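Local coordinates for protein minor fimbrium anchoring subunit Mfa2 (Porphyromonas gingivalis, PDB 5NFI) that anchors the minor (Mfa1) fimbriae in the outer membrane through its interaction with Mfa1 and regulates fimbrial length, at residues A23-K35 / L60-I74. Numbering follows the deposited sequence.
Sequences AEVARLNVYAFDK and LEKDGLYTIFAWGNI
Asn73 holds CG beside its backbone N, opposite the carbonyl carbon (chi1 -55°), swinging its amide back to the 24-26 turn. There OD1 takes the N-H of Ala26 at 2.8 Å, in the carbonyl plane on a lone pair, and a weak bond from Arg27 N. ND2 gives a bond to Glu24 O at 2.9 Å, from above that carbonyl plane, and another to Thr111 O. This fixes both amide ends. Arg27 is bent at chi3 (-55°), putting NH1 2.8 Å from Ile74 O; NH1 makes a weak bond to Asn29 OD1, and NH2 pairs with Glu46. Strands 28-33 and 64-72 run antiparallel in a domain consistent with the transthyretin-like beta-sandwich of the fimbrillin superfamily. Strand 39-45 flanks 28-33; strand 113-122 flanks 64-72. Asn29, Tyr31 and Phe33 pair with Trp71, Phe69 and Thr67 through two backbone hydrogen bonds each. On their face, Phe69 CE2 sits over one face of the Phe33 ring; the ring planes lie obliquely, at 36°. Tyr31 CE2 reaches Trp71 CD1 at 4.0 Å, the side chains crossing nearly at right angles. The Phe172 ring meets Tyr31 edge-to-face and touches Phe33, and Phe172 O takes the Trp71 NE1 hydrogen bond. On the other face, Val30 CG1 meets Ile68 CG2 at 3.6 Å. Leu60, beside strand 3-10, brings CD2 to 3.6 Å from Ala32 CB. Strand 3-10 packs on this side against Leu28, Ile68 and Ala70.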
# COMPACT_ATOMS: atom_id res chain seq x y z
N ALA A 23 -1.10 -14.13 -9.22
CA ALA A 23 0.25 -14.59 -9.51
C ALA A 23 1.30 -13.61 -9.00
O ALA A 23 2.45 -13.98 -8.79
CB ALA A 23 0.42 -14.80 -11.00
N GLU A 24 0.89 -12.35 -8.82
CA GLU A 24 1.77 -11.26 -8.41
C GLU A 24 2.46 -11.55 -7.10
O GLU A 24 3.53 -10.99 -6.83
CB GLU A 24 0.99 -9.95 -8.29
CG GLU A 24 0.70 -9.23 -9.59
CD GLU A 24 -0.33 -9.94 -10.45
OE1 GLU A 24 -0.84 -11.00 -10.03
OE2 GLU A 24 -0.63 -9.43 -11.55
N VAL A 25 1.85 -12.40 -6.27
CA VAL A 25 2.44 -12.74 -4.98
C VAL A 25 3.45 -13.84 -5.14
O VAL A 25 3.07 -14.97 -5.39
CB VAL A 25 1.37 -13.15 -3.98
CG1 VAL A 25 2.01 -13.51 -2.65
CG2 VAL A 25 0.36 -12.01 -3.81
N ALA A 26 4.74 -13.51 -4.99
CA ALA A 26 5.82 -14.48 -5.25
C ALA A 26 6.51 -15.00 -4.00
O ALA A 26 7.23 -15.99 -4.05
CB ALA A 26 6.87 -13.88 -6.18
N ARG A 27 6.30 -14.33 -2.88
CA ARG A 27 6.91 -14.77 -1.65
C ARG A 27 6.10 -14.29 -0.46
O ARG A 27 5.27 -13.41 -0.61
CB ARG A 27 8.36 -14.29 -1.56
CG ARG A 27 8.51 -12.80 -1.42
CD ARG A 27 9.98 -12.39 -1.48
NE ARG A 27 10.82 -13.07 -0.51
CZ ARG A 27 10.84 -12.83 0.80
NH1 ARG A 27 10.04 -11.92 1.35
NH2 ARG A 27 11.66 -13.51 1.58
N LEU A 28 6.32 -14.88 0.70
CA LEU A 28 5.48 -14.63 1.87
C LEU A 28 6.30 -14.52 3.15
O LEU A 28 7.30 -15.22 3.32
CB LEU A 28 4.42 -15.74 2.04
CG LEU A 28 3.24 -15.74 1.07
CD1 LEU A 28 2.47 -17.03 1.18
CD2 LEU A 28 2.30 -14.53 1.28
N ASN A 29 5.87 -13.63 4.03
CA ASN A 29 6.36 -13.54 5.39
C ASN A 29 5.12 -13.66 6.27
O ASN A 29 4.30 -12.75 6.32
CB ASN A 29 7.12 -12.23 5.65
CG ASN A 29 8.42 -12.11 4.85
OD1 ASN A 29 8.41 -11.92 3.63
ND2 ASN A 29 9.53 -12.15 5.55
N VAL A 30 4.98 -14.78 6.96
CA VAL A 30 3.78 -15.04 7.74
C VAL A 30 4.12 -15.17 9.22
O VAL A 30 4.97 -15.98 9.61
CB VAL A 30 3.07 -16.31 7.24
CG1 VAL A 30 1.73 -16.46 7.91
CG2 VAL A 30 2.90 -16.23 5.75
N TYR A 31 3.47 -14.34 10.03
CA TYR A 31 3.75 -14.26 11.46
C TYR A 31 2.54 -14.70 12.27
O TYR A 31 1.39 -14.51 11.85
CB TYR A 31 4.16 -12.83 11.86
CG TYR A 31 5.31 -12.32 11.04
CD1 TYR A 31 6.61 -12.69 11.35
CD2 TYR A 31 5.10 -11.50 9.94
CE1 TYR A 31 7.66 -12.25 10.60
CE2 TYR A 31 6.16 -11.05 9.17
CZ TYR A 31 7.44 -11.44 9.52
OH TYR A 31 8.51 -11.02 8.77
N ALA A 32 2.80 -15.27 13.44
CA ALA A 32 1.72 -15.66 14.35
C ALA A 32 1.87 -14.92 15.67
O ALA A 32 2.94 -14.94 16.28
CB ALA A 32 1.70 -17.16 14.56
N PHE A 33 0.81 -14.24 16.08
CA PHE A 33 0.78 -13.56 17.36
C PHE A 33 -0.28 -14.23 18.21
O PHE A 33 -1.26 -14.75 17.68
CB PHE A 33 0.51 -12.06 17.17
CG PHE A 33 1.64 -11.33 16.49
CD1 PHE A 33 1.94 -11.57 15.16
CD2 PHE A 33 2.44 -10.46 17.20
CE1 PHE A 33 3.00 -10.94 14.55
CE2 PHE A 33 3.51 -9.83 16.60
CZ PHE A 33 3.78 -10.07 15.27
N ASP A 34 -0.06 -14.24 19.52
CA ASP A 34 -0.97 -14.93 20.43
C ASP A 34 -1.96 -14.00 21.13
O ASP A 34 -2.11 -12.84 20.75
CB ASP A 34 -0.17 -15.72 21.48
CG ASP A 34 0.77 -14.84 22.29
OD1 ASP A 34 0.44 -13.67 22.56
OD2 ASP A 34 1.85 -15.34 22.68
N LYS A 35 -2.61 -14.53 22.17
CA LYS A 35 -3.60 -13.79 22.94
C LYS A 35 -3.10 -12.41 23.37
O LYS A 35 -3.90 -11.50 23.53
CB LYS A 35 -4.02 -14.61 24.18
CG LYS A 35 -3.17 -14.36 25.42
CD LYS A 35 -3.71 -15.07 26.66
CE LYS A 35 -3.32 -14.32 27.94
NZ LYS A 35 -4.04 -13.00 28.13
N LEU A 60 3.14 -23.74 15.25
CA LEU A 60 2.82 -23.21 16.57
C LEU A 60 3.16 -24.30 17.58
O LEU A 60 3.54 -25.39 17.19
CB LEU A 60 1.35 -22.81 16.68
CG LEU A 60 0.79 -21.82 15.67
CD1 LEU A 60 -0.68 -21.68 15.90
CD2 LEU A 60 1.46 -20.48 15.82
N GLU A 61 3.03 -24.02 18.87
CA GLU A 61 3.35 -25.04 19.86
C GLU A 61 2.36 -25.10 21.01
O GLU A 61 1.71 -26.12 21.24
CB GLU A 61 4.75 -24.82 20.41
CG GLU A 61 5.82 -25.08 19.38
CD GLU A 61 7.19 -24.70 19.85
OE1 GLU A 61 7.37 -24.53 21.08
OE2 GLU A 61 8.07 -24.56 18.98
N LYS A 62 2.26 -24.01 21.75
CA LYS A 62 1.35 -23.96 22.87
C LYS A 62 -0.08 -23.68 22.40
O LYS A 62 -0.32 -22.79 21.57
CB LYS A 62 1.82 -22.90 23.88
CG LYS A 62 3.33 -22.89 24.07
CD LYS A 62 3.70 -22.82 25.53
CE LYS A 62 5.15 -23.26 25.75
NZ LYS A 62 5.48 -23.53 27.20
N ASP A 63 -1.03 -24.45 22.91
CA ASP A 63 -2.46 -24.24 22.65
C ASP A 63 -2.86 -22.78 22.88
O ASP A 63 -2.22 -22.08 23.66
CB ASP A 63 -3.31 -25.15 23.54
CG ASP A 63 -2.90 -26.61 23.46
OD1 ASP A 63 -2.06 -26.95 22.59
OD2 ASP A 63 -3.42 -27.42 24.26
N GLY A 64 -3.91 -22.33 22.21
CA GLY A 64 -4.42 -20.99 22.43
C GLY A 64 -4.99 -20.25 21.23
O GLY A 64 -5.20 -20.85 20.16
N LEU A 65 -5.25 -18.96 21.41
CA LEU A 65 -5.78 -18.13 20.33
C LEU A 65 -4.64 -17.47 19.59
O LEU A 65 -3.70 -16.96 20.20
CB LEU A 65 -6.74 -17.06 20.86
CG LEU A 65 -8.13 -17.53 21.29
CD1 LEU A 65 -8.93 -16.35 21.80
CD2 LEU A 65 -8.86 -18.25 20.16
N TYR A 66 -4.71 -17.49 18.27
CA TYR A 66 -3.67 -16.85 17.49
C TYR A 66 -4.28 -16.10 16.33
O TYR A 66 -5.35 -16.45 15.83
CB TYR A 66 -2.66 -17.85 16.95
CG TYR A 66 -1.88 -18.62 18.00
CD1 TYR A 66 -2.42 -19.76 18.59
CD2 TYR A 66 -0.59 -18.24 18.35
CE1 TYR A 66 -1.70 -20.47 19.53
CE2 TYR A 66 0.13 -18.95 19.29
CZ TYR A 66 -0.42 -20.07 19.87
OH TYR A 66 0.29 -20.78 20.80
N THR A 67 -3.59 -15.04 15.91
CA THR A 67 -3.93 -14.36 14.68
C THR A 67 -2.69 -14.41 13.81
O THR A 67 -1.56 -14.35 14.31
CB THR A 67 -4.38 -12.91 14.91
OG1 THR A 67 -5.32 -12.86 15.98
CG2 THR A 67 -5.02 -12.35 13.65
N ILE A 68 -2.90 -14.54 12.51
CA ILE A 68 -1.79 -14.59 11.58
C ILE A 68 -1.76 -13.33 10.73
O ILE A 68 -2.79 -12.90 10.20
CB ILE A 68 -1.89 -15.85 10.72
CG1 ILE A 68 -1.03 -16.95 11.36
CG2 ILE A 68 -1.44 -15.58 9.30
CD1 ILE A 68 -1.31 -18.33 10.86
N PHE A 69 -0.58 -12.72 10.62
CA PHE A 69 -0.38 -11.57 9.74
C PHE A 69 0.47 -12.01 8.55
O PHE A 69 1.48 -12.70 8.72
CB PHE A 69 0.29 -10.42 10.49
CG PHE A 69 -0.46 -9.97 11.73
CD1 PHE A 69 -1.84 -9.98 11.77
CD2 PHE A 69 0.23 -9.56 12.86
CE1 PHE A 69 -2.53 -9.58 12.90
CE2 PHE A 69 -0.46 -9.17 13.99
CZ PHE A 69 -1.84 -9.18 14.01
N ALA A 70 0.07 -11.65 7.35
CA ALA A 70 0.80 -12.14 6.19
C ALA A 70 1.22 -11.02 5.24
O ALA A 70 0.43 -10.12 4.89
CB ALA A 70 -0.01 -13.19 5.45
N TRP A 71 2.46 -11.10 4.80
CA TRP A 71 3.00 -10.08 3.92
C TRP A 71 3.51 -10.69 2.64
O TRP A 71 4.26 -11.66 2.67
CB TRP A 71 4.11 -9.31 4.62
CG TRP A 71 3.61 -8.47 5.75
CD1 TRP A 71 3.52 -8.82 7.06
CD2 TRP A 71 3.15 -7.11 5.66
NE1 TRP A 71 3.03 -7.77 7.81
CE2 TRP A 71 2.79 -6.71 6.97
CE3 TRP A 71 3.00 -6.20 4.60
CZ2 TRP A 71 2.31 -5.43 7.24
CZ3 TRP A 71 2.51 -4.93 4.88
CH2 TRP A 71 2.18 -4.56 6.19
N GLY A 72 3.09 -10.12 1.52
CA GLY A 72 3.44 -10.63 0.22
C GLY A 72 4.41 -9.71 -0.47
O GLY A 72 4.17 -8.50 -0.55
N ASN A 73 5.49 -10.31 -0.97
CA ASN A 73 6.54 -9.62 -1.70
C ASN A 73 7.32 -8.60 -0.88
O ASN A 73 7.64 -7.53 -1.36
CB ASN A 73 5.97 -8.95 -2.94
CG ASN A 73 5.23 -9.91 -3.82
OD1 ASN A 73 5.53 -11.11 -3.84
ND2 ASN A 73 4.25 -9.40 -4.56
N ILE A 74 7.62 -8.94 0.37
CA ILE A 74 8.60 -8.18 1.11
C ILE A 74 9.96 -8.31 0.42
O ILE A 74 10.44 -9.40 0.15
CB ILE A 74 8.69 -8.65 2.56
CG1 ILE A 74 7.51 -8.08 3.35
CG2 ILE A 74 10.00 -8.20 3.17
CD1 ILE A 74 7.54 -8.47 4.80